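Local coordinates for naphthalene dioxygenase large subunit (PDB 2B1X), which is the large subunit of a Rieske-type non-haem iron dioxygenase, carrying a [2Fe-2S] cluster in one domain and a mononuclear iron in its catalytic domain, at residues L393-G398 / Y419-Q424; S19-P24 / M397-L402. One frame throughout, in Å; residues are numbered along the deposited sequence.

Contacts 1 and 2 lie side by side at the edge of the catalytic domain, their centres about 6 Å apart, and share Met397 and Gly398. Along the chain the N-terminal segment 19-24 comes first; 393-398 and 397-402 follow some 370 residues later as one continuous run, and 419-424 leads into the last helix, 422-436. Strands 22-24 and 392-394 pair antiparallel, with Leu393 N 2.6 Å from Val23 O, a probable hydrogen bond. Contact 2 joins the N-terminal segment to the loop after strand 392-394, contact 1 that loop to the start of the last helix. Both contacts also touch the second subunit, so this corner of the fold belongs to the subunit interface.

Contact 1 of 2, residues L393-G398 / Y419-Q424; sequences LNYQMG and YAEANQ
At the N-terminus of helix 422-436, in the catalytic domain of this Rieske oxygenase, Glu421 holds the N-cap position and reaches back to the turn that follows strand 392-394. Its chain, extended beyond CG, brings OE1 to the backbone of Met397: Met397 N donates to Glu421 OE1 at 3.0 Å (154° at the hydrogen), meeting it on the anti side and 26° out of the carboxylate plane. A water hydrogen-bonded to both Glu421 OE1 (2.7 Å) and Asn394 OD1 (2.9 Å) links the two side chains. Asn394 shapes the turn itself: its OD1 accepts from Gln396 N at 3.0 Å, closing an Asx turn, a role suited to a short side chain ending in an amide. The other carboxylate oxygen, Glu421 OE2, crosses the interface, forming a hydrogen bond with His90 and a salt bridge with Arg91 of the second subunit, two residues of that subunit's [2Fe-2S] pocket. A glutamate, with two oxygens, therefore serves both sides.

Beside this network the Tyr395 ring turns its edge toward Glu421 CB, while Gln424 CB comes obliquely to Tyr395 CE2 at 3.4 Å; the phenol OH is held by Asp208. Met397, with CG anti to its backbone N (chi1 -169°), extends toward the 419-420 peptide and then bends at chi3. This flexible, apolar chain sets its sulfur against backbone and side chain alike: Met397 SD lies 3.3 Å from Ala420 N and 4.1 Å from Tyr419 CB.

Contact 2 of 2, residues S19-P24 / M397-L402; sequences SDWTVP and MGRGVL
The backbones stay well apart, the nearest CA atoms being those of Trp21 and Arg399 at 7.3 Å, so side chains bridge the N-terminal segment and the catalytic-domain loop 397-402. The loop makes a type II beta turn, Gly398 O accepting from Val401 N and also from Leu402 N. Gly400, third in the turn, has the positive phi that suits glycine; at Gly398 (phi 102°) a beta carbon would collide with the carbonyl oxygen of Met397. Trp21 spreads its indole along this turn. Arg399 passes over one ring face in a CH-pi contact, its CA 3.7 Å from the centroid of the six-membered ring and its CG 3.8 Å above the indole plane. At the ring edge lies Met397 O, 3.5 Å from Trp21 CZ3, while Leu402 CD1 approaches Trp21 CH2 at 3.9 Å. A broad flat indole can meet all three at once, and it also makes a cation-pi contact with Arg425 of the last helix.

Arg399 runs on past the indole: chi1 of -158° swings CG away from the amide nitrogen and the extended chain carries NE to Ser19, while chi4 (-95°) turns the guanidinium perpendicular to the indole. Asp20 adds an opposite charge nearby, without a salt bridge. The guanidinium grips one carbonyl side-on, nearly in its own plane: Ser19 O accepts from Arg399 NE at 2.9 Å and from Arg399 NH2 at 3.0 Å.

Contact 1 of 2, residues L393-G398 / Y419-Q424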
ATOM      1  N   LEU A 393      16.475 -10.208  23.892  1.00 15.14           N
ATOM      2  CA  LEU A 393      17.652 -10.216  23.026  1.00 14.88           C
ATOM      3  C   LEU A 393      18.889 -10.561  23.867  1.00 14.05           C
ATOM      4  O   LEU A 393      18.985 -10.114  25.016  1.00 13.37           O
ATOM      5  CB  LEU A 393      17.798  -8.837  22.409  1.00 14.60           C
ATOM      6  CG  LEU A 393      16.595  -8.316  21.613  1.00 16.03           C
ATOM      7  CD1 LEU A 393      16.798  -6.843  21.180  1.00 16.14           C
ATOM      8  CD2 LEU A 393      16.266  -9.207  20.395  1.00 14.62           C
ATOM      9  N   ASN A 394      19.829 -11.349  23.311  1.00 12.97           N
ATOM     10  CA  ASN A 394      20.976 -11.765  24.080  1.00 11.94           C
ATOM     11  C   ASN A 394      22.167 -10.838  23.784  1.00 11.66           C
ATOM     12  O   ASN A 394      22.723 -10.839  22.679  1.00 10.30           O
ATOM     13  CB  ASN A 394      21.309 -13.266  23.821  1.00 12.72           C
ATOM     14  CG  ASN A 394      22.465 -13.795  24.700  1.00 12.49           C
ATOM     15  OD1 ASN A 394      23.603 -13.342  24.588  1.00 10.29           O
ATOM     16  ND2 ASN A 394      22.170 -14.802  25.540  1.00 12.95           N
ATOM     17  N   TYR A 395      22.539 -10.046  24.790  1.00 10.38           N
ATOM     18  CA  TYR A 395      23.704  -9.213  24.706  1.00 10.14           C
ATOM     19  C   TYR A 395      24.803  -9.682  25.687  1.00 10.07           C
ATOM     20  O   TYR A 395      25.581  -8.856  26.226  1.00  9.78           O
ATOM     21  CB  TYR A 395      23.281  -7.765  24.984  1.00  9.42           C
ATOM     22  CG  TYR A 395      22.551  -7.153  23.799  1.00 11.77           C
ATOM     23  CD1 TYR A 395      21.170  -6.985  23.835  1.00 11.63           C
ATOM     24  CD2 TYR A 395      23.252  -6.721  22.646  1.00 11.95           C
ATOM     25  CE1 TYR A 395      20.497  -6.433  22.760  1.00 11.98           C
ATOM     26  CE2 TYR A 395      22.561  -6.136  21.563  1.00 11.42           C
ATOM     27  CZ  TYR A 395      21.190  -6.021  21.641  1.00 12.59           C
ATOM     28  OH  TYR A 395      20.474  -5.485  20.611  1.00 10.51           O
ATOM     29  N   GLN A 396      24.880 -11.001  25.893  1.00  9.37           N
ATOM     30  CA  GLN A 396      25.769 -11.546  26.920  1.00 10.63           C
ATOM     31  C   GLN A 396      27.239 -11.773  26.515  1.00 11.10           C
ATOM     32  O   GLN A 396      28.003 -12.377  27.267  1.00 10.13           O
ATOM     33  CB  GLN A 396      25.219 -12.870  27.457  1.00 11.46           C
ATOM     34  CG  GLN A 396      23.781 -12.782  28.038  1.00 11.17           C
ATOM     35  CD  GLN A 396      23.396 -14.071  28.744  1.00 12.30           C
ATOM     36  OE1 GLN A 396      23.659 -15.169  28.239  1.00  9.66           O
ATOM     37  NE2 GLN A 396      22.751 -13.943  29.899  1.00 11.94           N
ATOM     38  N   MET A 397      27.623 -11.331  25.331  1.00 12.06           N
ATOM     39  CA  MET A 397      29.008 -11.506  24.884  1.00 12.47           C
ATOM     40  C   MET A 397      29.983 -10.819  25.844  1.00 13.63           C
ATOM     41  O   MET A 397      30.009  -9.589  25.956  1.00 13.12           O
ATOM     42  CB  MET A 397      29.177 -10.957  23.462  1.00 12.69           C
ATOM     43  CG  MET A 397      30.507 -11.326  22.825  1.00 12.60           C
ATOM     44  SD  MET A 397      30.672 -10.541  21.250  1.00 13.61           S
ATOM     45  CE  MET A 397      29.745 -11.628  20.257  1.00 14.29           C
ATOM     46  N   GLY A 398      30.787 -11.632  26.557  1.00 14.21           N
ATOM     47  CA  GLY A 398      31.815 -11.082  27.429  1.00 15.34           C
ATOM     48  C   GLY A 398      31.376 -11.116  28.885  1.00 16.62           C
ATOM     49  O   GLY A 398      32.158 -10.820  29.791  1.00 16.70           O
ATOM     50  N   TYR A 419      35.236  -8.131  19.820  1.00 16.01           N
ATOM     51  CA  TYR A 419      34.124  -9.050  19.978  1.00 16.01           C
ATOM     52  C   TYR A 419      33.536  -8.789  21.375  1.00 15.00           C
ATOM     53  O   TYR A 419      33.968  -9.367  22.354  1.00 14.51           O
ATOM     54  CB  TYR A 419      34.551 -10.537  19.852  1.00 16.40           C
ATOM     55  CG  TYR A 419      34.809 -11.012  18.440  1.00 18.09           C
ATOM     56  CD1 TYR A 419      35.793 -11.974  18.194  1.00 20.49           C
ATOM     57  CD2 TYR A 419      34.103 -10.474  17.337  1.00 19.09           C
ATOM     58  CE1 TYR A 419      36.066 -12.419  16.876  1.00 22.86           C
ATOM     59  CE2 TYR A 419      34.365 -10.903  16.022  1.00 21.30           C
ATOM     60  CZ  TYR A 419      35.361 -11.884  15.802  1.00 24.26           C
ATOM     61  OH  TYR A 419      35.658 -12.333  14.523  1.00 24.93           O
ATOM     62  N   ALA A 420      32.602  -7.864  21.455  1.00 13.47           N
ATOM     63  CA  ALA A 420      31.921  -7.573  22.712  1.00 13.66           C
ATOM     64  C   ALA A 420      30.573  -6.979  22.356  1.00 13.12           C
ATOM     65  O   ALA A 420      30.337  -6.649  21.191  1.00 13.13           O
ATOM     66  CB  ALA A 420      32.726  -6.615  23.581  1.00 12.43           C
ATOM     67  N   GLU A 421      29.689  -6.886  23.346  1.00 12.75           N
ATOM     68  CA  GLU A 421      28.371  -6.282  23.160  1.00 11.80           C
ATOM     69  C   GLU A 421      28.117  -5.186  24.199  1.00 12.41           C
ATOM     70  O   GLU A 421      26.950  -4.771  24.442  1.00 12.60           O
ATOM     71  CB  GLU A 421      27.265  -7.349  23.133  1.00 12.45           C
ATOM     72  CG  GLU A 421      27.254  -8.140  21.828  1.00 11.51           C
ATOM     73  CD  GLU A 421      26.439  -9.429  21.852  1.00 12.45           C
ATOM     74  OE1 GLU A 421      26.305 -10.045  22.932  1.00 14.25           O
ATOM     75  OE2 GLU A 421      25.951  -9.836  20.757  1.00 12.96           O
ATOM     76  N   ALA A 422      29.205  -4.693  24.796  1.00 11.28           N
ATOM     77  CA  ALA A 422      29.137  -3.573  25.750  1.00 11.84           C
ATOM     78  C   ALA A 422      28.620  -2.274  25.100  1.00 11.47           C
ATOM     79  O   ALA A 422      27.806  -1.535  25.700  1.00 12.53           O
ATOM     80  CB  ALA A 422      30.491  -3.342  26.437  1.00 10.43           C
ATOM     81  N   ASN A 423      29.056  -2.007  23.873  1.00 11.59           N
ATOM     82  CA  ASN A 423      28.553  -0.843  23.125  1.00 11.41           C
ATOM     83  C   ASN A 423      27.057  -0.891  22.839  1.00 11.26           C
ATOM     84  O   ASN A 423      26.361   0.109  23.064  1.00 11.85           O
ATOM     85  CB  ASN A 423      29.327  -0.634  21.830  1.00 10.87           C
ATOM     86  CG  ASN A 423      30.746  -0.219  22.077  1.00 11.66           C
ATOM     87  OD1 ASN A 423      31.174  -0.051  23.252  1.00 11.99           O
ATOM     88  ND2 ASN A 423      31.523  -0.038  20.968  1.00  9.33           N
ATOM     89  N   GLN A 424      26.563  -2.029  22.366  1.00 10.05           N
ATOM     90  CA  GLN A 424      25.113  -2.194  22.112  1.00 11.01           C
ATOM     91  C   GLN A 424      24.291  -2.028  23.400  1.00 11.17           C
ATOM     92  O   GLN A 424      23.209  -1.436  23.392  1.00 10.64           O
ATOM     93  CB  GLN A 424      24.807  -3.557  21.474  1.00 10.82           C
ATOM     94  CG  GLN A 424      25.475  -3.813  20.090  1.00 11.45           C
ATOM     95  CD  GLN A 424      26.897  -4.418  20.133  1.00 12.93           C
ATOM     96  OE1 GLN A 424      27.737  -4.013  20.933  1.00 12.18           O
ATOM     97  NE2 GLN A 424      27.155  -5.376  19.244  1.00 12.24           N
TER
HETATM   98  O   HOH W   1      25.592 -12.638  22.592  1.00 21.91           O

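Contact 2 of 2, residues S19-P24 / M397-L402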
ATOM      1  N   SER A  19      22.649  -6.716  34.328  1.00 18.81           N
ATOM      2  CA  SER A  19      22.773  -7.894  35.196  1.00 18.73           C
ATOM      3  C   SER A  19      22.800  -9.180  34.359  1.00 18.11           C
ATOM      4  O   SER A  19      23.851  -9.808  34.241  1.00 18.28           O
ATOM      5  CB  SER A  19      21.690  -7.919  36.267  1.00 18.38           C
ATOM      6  OG  SER A  19      20.430  -7.756  35.652  1.00 23.58           O
ATOM      7  N   ASP A  20      21.663  -9.548  33.755  1.00 17.77           N
ATOM      8  CA  ASP A  20      21.611 -10.672  32.806  1.00 16.86           C
ATOM      9  C   ASP A  20      22.356 -10.361  31.495  1.00 15.60           C
ATOM     10  O   ASP A  20      22.709 -11.271  30.775  1.00 15.08           O
ATOM     11  CB  ASP A  20      20.145 -11.041  32.475  1.00 17.60           C
ATOM     12  CG  ASP A  20      19.410 -11.687  33.647  1.00 20.10           C
ATOM     13  OD1 ASP A  20      20.049 -11.996  34.683  1.00 20.89           O
ATOM     14  OD2 ASP A  20      18.183 -11.927  33.638  1.00 22.57           O
ATOM     15  N   TRP A  21      22.581  -9.071  31.207  1.00 15.07           N
ATOM     16  CA  TRP A  21      23.056  -8.598  29.892  1.00 14.60           C
ATOM     17  C   TRP A  21      22.092  -9.010  28.756  1.00 14.09           C
ATOM     18  O   TRP A  21      22.526  -9.534  27.725  1.00 12.83           O
ATOM     19  CB  TRP A  21      24.488  -9.073  29.588  1.00 13.93           C
ATOM     20  CG  TRP A  21      25.580  -8.503  30.512  1.00 15.06           C
ATOM     21  CD1 TRP A  21      25.406  -8.014  31.784  1.00 15.79           C
ATOM     22  CD2 TRP A  21      26.981  -8.357  30.221  1.00 14.81           C
ATOM     23  NE1 TRP A  21      26.610  -7.591  32.302  1.00 17.05           N
ATOM     24  CE2 TRP A  21      27.598  -7.801  31.375  1.00 16.15           C
ATOM     25  CE3 TRP A  21      27.793  -8.679  29.122  1.00 15.14           C
ATOM     26  CZ2 TRP A  21      28.977  -7.524  31.446  1.00 15.59           C
ATOM     27  CZ3 TRP A  21      29.162  -8.423  29.195  1.00 15.56           C
ATOM     28  CH2 TRP A  21      29.739  -7.838  30.352  1.00 15.46           C
ATOM     29  N   THR A  22      20.798  -8.826  28.993  1.00 13.79           N
ATOM     30  CA  THR A  22      19.777  -9.033  27.966  1.00 14.61           C
ATOM     31  C   THR A  22      18.941  -7.777  27.857  1.00 14.37           C
ATOM     32  O   THR A  22      19.039  -6.905  28.709  1.00 14.93           O
ATOM     33  CB  THR A  22      18.865 -10.235  28.259  1.00 14.16           C
ATOM     34  OG1 THR A  22      18.066  -9.963  29.416  1.00 15.47           O
ATOM     35  CG2 THR A  22      19.680 -11.496  28.618  1.00 15.13           C
ATOM     36  N   VAL A  23      18.130  -7.690  26.813  1.00 14.67           N
ATOM     37  CA  VAL A  23      17.206  -6.553  26.612  1.00 14.36           C
ATOM     38  C   VAL A  23      15.890  -7.147  26.089  1.00 14.64           C
ATOM     39  O   VAL A  23      15.960  -8.082  25.293  1.00 14.58           O
ATOM     40  CB  VAL A  23      17.810  -5.504  25.600  1.00 14.47           C
ATOM     41  CG1 VAL A  23      16.763  -4.404  25.211  1.00 15.51           C
ATOM     42  CG2 VAL A  23      19.011  -4.840  26.192  1.00 12.67           C
ATOM     43  N   PRO A  24      14.719  -6.662  26.547  1.00 14.49           N
ATOM     44  CA  PRO A  24      13.423  -7.120  26.023  1.00 14.40           C
ATOM     45  C   PRO A  24      13.259  -6.950  24.521  1.00 14.02           C
ATOM     46  O   PRO A  24      13.525  -5.887  23.975  1.00 14.22           O
ATOM     47  CB  PRO A  24      12.410  -6.208  26.730  1.00 14.64           C
ATOM     48  CG  PRO A  24      13.111  -5.778  27.976  1.00 15.60           C
ATOM     49  CD  PRO A  24      14.538  -5.663  27.622  1.00 14.77           C
ATOM     50  N   MET A 397      27.623 -11.331  25.331  1.00 12.06           N
ATOM     51  CA  MET A 397      29.008 -11.506  24.884  1.00 12.47           C
ATOM     52  C   MET A 397      29.983 -10.819  25.844  1.00 13.63           C
ATOM     53  O   MET A 397      30.009  -9.589  25.956  1.00 13.12           O
ATOM     54  CB  MET A 397      29.177 -10.957  23.462  1.00 12.69           C
ATOM     55  CG  MET A 397      30.507 -11.326  22.825  1.00 12.60           C
ATOM     56  SD  MET A 397      30.672 -10.541  21.250  1.00 13.61           S
ATOM     57  CE  MET A 397      29.745 -11.628  20.257  1.00 14.29           C
ATOM     58  N   GLY A 398      30.787 -11.632  26.557  1.00 14.21           N
ATOM     59  CA  GLY A 398      31.815 -11.082  27.429  1.00 15.34           C
ATOM     60  C   GLY A 398      31.376 -11.116  28.885  1.00 16.62           C
ATOM     61  O   GLY A 398      32.158 -10.820  29.791  1.00 16.70           O
ATOM     62  N   ARG A 399      30.126 -11.474  29.124  1.00 17.29           N
ATOM     63  CA  ARG A 399      29.637 -11.581  30.498  1.00 18.74           C
ATOM     64  C   ARG A 399      30.561 -12.529  31.265  1.00 19.12           C
ATOM     65  O   ARG A 399      30.881 -13.651  30.801  1.00 17.81           O
ATOM     66  CB  ARG A 399      28.211 -12.084  30.533  1.00 18.44           C
ATOM     67  CG  ARG A 399      27.460 -11.754  31.797  1.00 19.80           C
ATOM     68  CD  ARG A 399      26.008 -12.195  31.763  1.00 22.44           C
ATOM     69  NE  ARG A 399      25.316 -11.938  33.018  1.00 25.91           N
ATOM     70  CZ  ARG A 399      25.180 -12.845  33.983  1.00 30.24           C
ATOM     71  NH1 ARG A 399      25.693 -14.058  33.825  1.00 31.48           N
ATOM     72  NH2 ARG A 399      24.533 -12.546  35.104  1.00 29.03           N
ATOM     73  N   GLY A 400      31.015 -12.043  32.413  1.00 20.56           N
ATOM     74  CA  GLY A 400      31.879 -12.815  33.284  1.00 22.06           C
ATOM     75  C   GLY A 400      33.311 -12.841  32.821  1.00 23.80           C
ATOM     76  O   GLY A 400      34.127 -13.504  33.452  1.00 24.51           O
ATOM     77  N   VAL A 401      33.622 -12.114  31.747  1.00 24.28           N
ATOM     78  CA  VAL A 401      34.963 -12.112  31.160  1.00 25.37           C
ATOM     79  C   VAL A 401      35.541 -10.704  30.922  1.00 25.53           C
ATOM     80  O   VAL A 401      36.721 -10.503  31.167  1.00 26.65           O
ATOM     81  CB  VAL A 401      35.005 -12.909  29.812  1.00 25.69           C
ATOM     82  CG1 VAL A 401      36.424 -13.137  29.337  1.00 26.52           C
ATOM     83  CG2 VAL A 401      34.278 -14.234  29.928  1.00 26.49           C
ATOM     84  N   LEU A 402      34.735  -9.754  30.435  1.00 25.40           N
ATOM     85  CA  LEU A 402      35.220  -8.408  30.058  1.00 25.62           C
ATOM     86  C   LEU A 402      35.842  -7.653  31.223  1.00 25.57           C
ATOM     87  O   LEU A 402      35.220  -7.526  32.302  1.00 25.27           O
ATOM     88  CB  LEU A 402      34.082  -7.541  29.493  1.00 25.55           C
ATOM     89  CG  LEU A 402      33.525  -7.739  28.074  1.00 26.08           C
ATOM     90  CD1 LEU A 402      32.448  -6.685  27.813  1.00 25.57           C
ATOM     91  CD2 LEU A 402      34.620  -7.660  27.026  1.00 25.18           C
TER